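Local coordinates for protein arylalkylamine N-Acetyltransferase like 5b (Aedes aegypti, PDB 4FD4) that probably transfers the acyl group of acetyl-CoA or a long-chain acyl-CoA to the amine of serotonin or dopamine, as a GNAT-fold N-acyltransferase, at residues G79-G84 and E124-V129; D85-V90 and L111-D116. One frame throughout, in Å; residues are numbered along the deposited sequence.

Contact 1. Residues G79-G84 and E124-V129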
# COMPACT_ATOMS: atom_id res chain seq x y z
N GLY A 79 3.89 -0.13 7.18
CA GLY A 79 4.77 -0.94 8.02
C GLY A 79 6.20 -0.54 7.72
O GLY A 79 6.46 0.17 6.75
N PRO A 80 7.15 -1.00 8.56
CA PRO A 80 8.55 -0.64 8.32
C PRO A 80 9.09 -1.39 7.11
O PRO A 80 8.64 -2.50 6.82
CB PRO A 80 9.26 -1.08 9.61
CG PRO A 80 8.39 -2.23 10.14
CD PRO A 80 6.97 -1.91 9.70
N ILE A 81 10.03 -0.79 6.40
CA ILE A 81 10.82 -1.53 5.42
C ILE A 81 12.29 -1.29 5.75
O ILE A 81 12.64 -0.28 6.37
CB ILE A 81 10.54 -1.10 3.97
CG1 ILE A 81 10.75 0.41 3.82
CG2 ILE A 81 9.11 -1.50 3.57
CD1 ILE A 81 10.58 0.90 2.39
N GLN A 82 13.14 -2.23 5.36
CA GLN A 82 14.55 -2.09 5.64
C GLN A 82 15.38 -2.95 4.71
O GLN A 82 14.86 -3.87 4.08
CB GLN A 82 14.83 -2.45 7.10
CG GLN A 82 14.70 -3.92 7.41
CD GLN A 82 15.00 -4.23 8.86
OE1 GLN A 82 14.49 -3.56 9.77
NE2 GLN A 82 15.82 -5.24 9.10
N PRO A 83 16.68 -2.64 4.59
CA PRO A 83 17.53 -3.46 3.71
C PRO A 83 17.34 -4.93 4.05
O PRO A 83 17.23 -5.28 5.23
CB PRO A 83 18.95 -2.99 4.06
CG PRO A 83 18.78 -1.57 4.48
CD PRO A 83 17.44 -1.54 5.22
N GLY A 84 17.26 -5.77 3.02
CA GLY A 84 17.04 -7.20 3.22
C GLY A 84 15.63 -7.63 2.87
O GLY A 84 15.38 -8.79 2.53
N GLU A 124 18.35 3.42 8.33
CA GLU A 124 18.31 2.03 8.78
C GLU A 124 16.96 1.39 8.47
O GLU A 124 16.85 0.16 8.35
CB GLU A 124 18.57 1.95 10.29
CG GLU A 124 19.97 2.35 10.71
CD GLU A 124 20.17 2.29 12.22
OE1 GLU A 124 20.88 1.37 12.70
OE2 GLU A 124 19.61 3.16 12.92
N LYS A 125 15.93 2.23 8.37
CA LYS A 125 14.57 1.78 8.06
C LYS A 125 13.72 2.96 7.62
O LYS A 125 14.07 4.13 7.83
CB LYS A 125 13.94 1.07 9.27
CG LYS A 125 13.74 1.96 10.49
CD LYS A 125 12.92 1.25 11.59
CE LYS A 125 13.33 -0.22 11.73
NZ LYS A 125 13.29 -0.72 13.14
N ALA A 126 12.59 2.66 6.98
CA ALA A 126 11.68 3.70 6.52
C ALA A 126 10.27 3.22 6.79
O ALA A 126 10.06 2.03 7.03
CB ALA A 126 11.89 3.95 5.03
N TYR A 127 9.30 4.13 6.74
CA TYR A 127 7.90 3.76 6.95
C TYR A 127 7.20 3.74 5.60
O TYR A 127 7.15 4.76 4.91
CB TYR A 127 7.24 4.79 7.86
CG TYR A 127 5.88 4.45 8.45
CD1 TYR A 127 4.73 5.07 7.98
CD2 TYR A 127 5.76 3.58 9.52
CE1 TYR A 127 3.48 4.80 8.54
CE2 TYR A 127 4.52 3.30 10.10
CZ TYR A 127 3.38 3.90 9.60
OH TYR A 127 2.16 3.62 10.18
N HIS A 128 6.64 2.59 5.25
CA HIS A 128 6.11 2.40 3.90
C HIS A 128 4.60 2.21 3.90
O HIS A 128 4.09 1.26 4.49
CB HIS A 128 6.79 1.20 3.25
CG HIS A 128 6.47 1.06 1.80
ND1 HIS A 128 7.01 1.89 0.84
CD2 HIS A 128 5.69 0.18 1.14
CE1 HIS A 128 6.56 1.53 -0.35
NE2 HIS A 128 5.76 0.49 -0.20
N VAL A 129 3.89 3.14 3.27
CA VAL A 129 2.46 2.99 3.09
C VAL A 129 2.20 1.95 2.00
O VAL A 129 2.54 2.16 0.83
CB VAL A 129 1.76 4.32 2.70
CG1 VAL A 129 0.26 4.11 2.57
CG2 VAL A 129 2.04 5.39 3.75
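The imidazole of H128 meets I81 obliquely: CD1 of I81 approaches H128 ND1 to 4.0 Å, while I81 CG2 packs at 3.6 Å on H128 CB, at the root of the ring. The ring is tethered from beyond the pair, ND1 by a hydrogen bond to S164 OG and NE2 by a weak one to D166, and it meets H130 edge-to-face. The Y127 ring lies on the other face of the sheet, oblique to the carbonyl of G79; its hydroxyl bonds to Q151 and its ring meets F160. With CG1 between its backbone N and carbonyl carbon (chi1 55°), I81 extends CD1 toward the imidazole and sets CG1 3.9 Å from A126 CB. These two segments pair the central antiparallel strands 71-81 and 126-134 of the GNAT sheet. G79 and H128 exchange two backbone hydrogen bonds, G79 N to H128 O at 3.0 Å and H128 N to G79 O at 2.9 Å, as do I81 and A126. Between them, P80 and Y127 form a non-hydrogen-bonded pair, and P80 CA makes a CH...O contact of 3.3 Å with the neighbouring A126 O. Past the ladder, Q82 and K125 run side by side, Q82 OE1 4.0 Å from K125 CE.

Contact 2. Residues D85-V90 and L111-D116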
# COMPACT_ATOMS: atom_id res chain seq x y z
N ASP A 85 14.69 -6.68 2.95
CA ASP A 85 13.27 -7.01 2.80
C ASP A 85 12.93 -7.60 1.43
O ASP A 85 12.25 -8.61 1.36
CB ASP A 85 12.37 -5.82 3.15
CG ASP A 85 12.25 -5.61 4.65
OD1 ASP A 85 11.59 -4.63 5.06
OD2 ASP A 85 12.81 -6.41 5.43
N PRO A 86 13.41 -6.98 0.35
CA PRO A 86 13.14 -7.59 -0.97
C PRO A 86 13.51 -9.08 -1.08
O PRO A 86 12.71 -9.88 -1.59
CB PRO A 86 13.99 -6.74 -1.92
CG PRO A 86 14.01 -5.39 -1.26
CD PRO A 86 14.08 -5.67 0.22
N ASP A 87 14.70 -9.47 -0.62
CA ASP A 87 15.10 -10.88 -0.69
C ASP A 87 14.18 -11.78 0.14
O ASP A 87 13.76 -12.85 -0.31
CB ASP A 87 16.56 -11.06 -0.26
CG ASP A 87 17.54 -10.46 -1.26
OD1 ASP A 87 17.24 -10.47 -2.48
OD2 ASP A 87 18.61 -9.96 -0.84
N ALA A 88 13.85 -11.34 1.35
CA ALA A 88 12.89 -12.05 2.18
C ALA A 88 11.52 -12.19 1.49
O ALA A 88 10.87 -13.23 1.59
CB ALA A 88 12.75 -11.38 3.53
N MET A 89 11.09 -11.14 0.80
CA MET A 89 9.82 -11.18 0.07
C MET A 89 9.88 -12.21 -1.05
O MET A 89 8.92 -12.93 -1.28
CB MET A 89 9.46 -9.81 -0.49
CG MET A 89 9.08 -8.81 0.60
SD MET A 89 9.29 -7.09 0.09
CE MET A 89 7.88 -6.91 -0.99
N VAL A 90 11.01 -12.27 -1.75
CA VAL A 90 11.16 -13.27 -2.82
C VAL A 90 11.09 -14.69 -2.24
O VAL A 90 10.43 -15.61 -2.80
CB VAL A 90 12.49 -13.02 -3.60
CG1 VAL A 90 12.73 -14.10 -4.64
CG2 VAL A 90 12.44 -11.65 -4.28
N LEU A 111 9.70 -3.28 -6.76
CA LEU A 111 9.43 -1.87 -6.52
C LEU A 111 10.31 -1.36 -5.39
O LEU A 111 10.95 -0.30 -5.51
CB LEU A 111 7.95 -1.64 -6.21
CG LEU A 111 7.00 -1.84 -7.39
CD1 LEU A 111 5.59 -2.09 -6.89
CD2 LEU A 111 7.04 -0.65 -8.33
N GLU A 112 10.38 -2.14 -4.31
CA GLU A 112 11.11 -1.72 -3.13
C GLU A 112 12.61 -1.68 -3.40
O GLU A 112 13.31 -0.75 -2.99
CB GLU A 112 10.80 -2.63 -1.94
CG GLU A 112 11.35 -2.11 -0.64
CD GLU A 112 11.00 -2.97 0.56
OE1 GLU A 112 9.91 -3.59 0.60
OE2 GLU A 112 11.84 -3.01 1.49
N ARG A 113 13.09 -2.68 -4.11
CA ARG A 113 14.50 -2.83 -4.42
C ARG A 113 14.96 -1.69 -5.32
O ARG A 113 16.04 -1.14 -5.14
CB ARG A 113 14.76 -4.17 -5.10
CG ARG A 113 16.20 -4.66 -4.96
CD ARG A 113 16.47 -5.82 -5.90
NE ARG A 113 15.67 -7.01 -5.61
CZ ARG A 113 15.97 -7.92 -4.68
NH1 ARG A 113 15.19 -8.98 -4.51
NH2 ARG A 113 17.04 -7.77 -3.92
N THR A 114 14.12 -1.33 -6.28
CA THR A 114 14.46 -0.27 -7.22
C THR A 114 14.45 1.08 -6.54
O THR A 114 15.32 1.93 -6.80
CB THR A 114 13.47 -0.23 -8.41
OG1 THR A 114 13.56 -1.46 -9.15
CG2 THR A 114 13.82 0.92 -9.34
N ALA A 115 13.46 1.30 -5.68
CA ALA A 115 13.36 2.57 -4.98
C ALA A 115 14.56 2.74 -4.06
O ALA A 115 15.14 3.82 -3.99
CB ALA A 115 12.06 2.66 -4.20
N ASP A 116 14.91 1.67 -3.35
CA ASP A 116 16.05 1.69 -2.45
C ASP A 116 16.03 2.90 -1.51
O ASP A 116 17.04 3.58 -1.36
CB ASP A 116 17.35 1.70 -3.25
CG ASP A 116 18.58 1.48 -2.38
OD1 ASP A 116 19.69 1.90 -2.80
OD2 ASP A 116 18.44 0.91 -1.27
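D87 OD1 accepts two hydrogen bonds from R113, one from NH2 at 3.1 Å and one from NH1 at 3.2 Å, in an end-on salt bridge. The oxygen lies close to the guanidinium plane, but both nitrogens reach it from the same face of the carboxylate, whose plane is turned 41° from that of the guanidinium. P86 CB sits over the centre of one guanidinium face, 3.6 Å from R113 CZ, and V90 CG2 comes to the edge near NH1. R113 gets there with CG anti to its N (chi1 -157°) and a bend at chi3 that brings the guanidinium over P86 to D87. E112, its chain extended, brings its carboxylate among D85, P86 and M89: OE2 lies 3.3 Å from D85 CB and OE1 3.6 Å from M89 SD. The carboxylates of D85 and E112 are close enough that their like charges may raise the proton affinity of one or both; D85 OD1 also accepts a hydrogen bond from Q82 N, in the turn that precedes the helix. Helices 85-95 and 99-115 run nearly antiparallel, the short segments at 162° with axes 9.6 Å apart. M89 also packs on L105, L108 and A109, while L111 and A115 turn the second helix onto strands 182-188 and 209-216.

In the fold
Contact 2 is nested in the chain loop closed by contact 1: strand 71-81 leads into helix 85-95, helix 99-115 returns, and strand 126-134 follows the short helix 117-121. No helix or strand is common to both. Contact 1 is partly buried, relying on regular backbone bonding, with I81, A126 and H128 sharing one face of the sheet and Y127 buried on the other, whereas contact 2 is a surface contact made by side chains, its salt bridge formed by the exposed D87 and R113. Their centres are about 10 Å apart, and they touch directly: I81 CB lies 3.4 Å from E112 OE2.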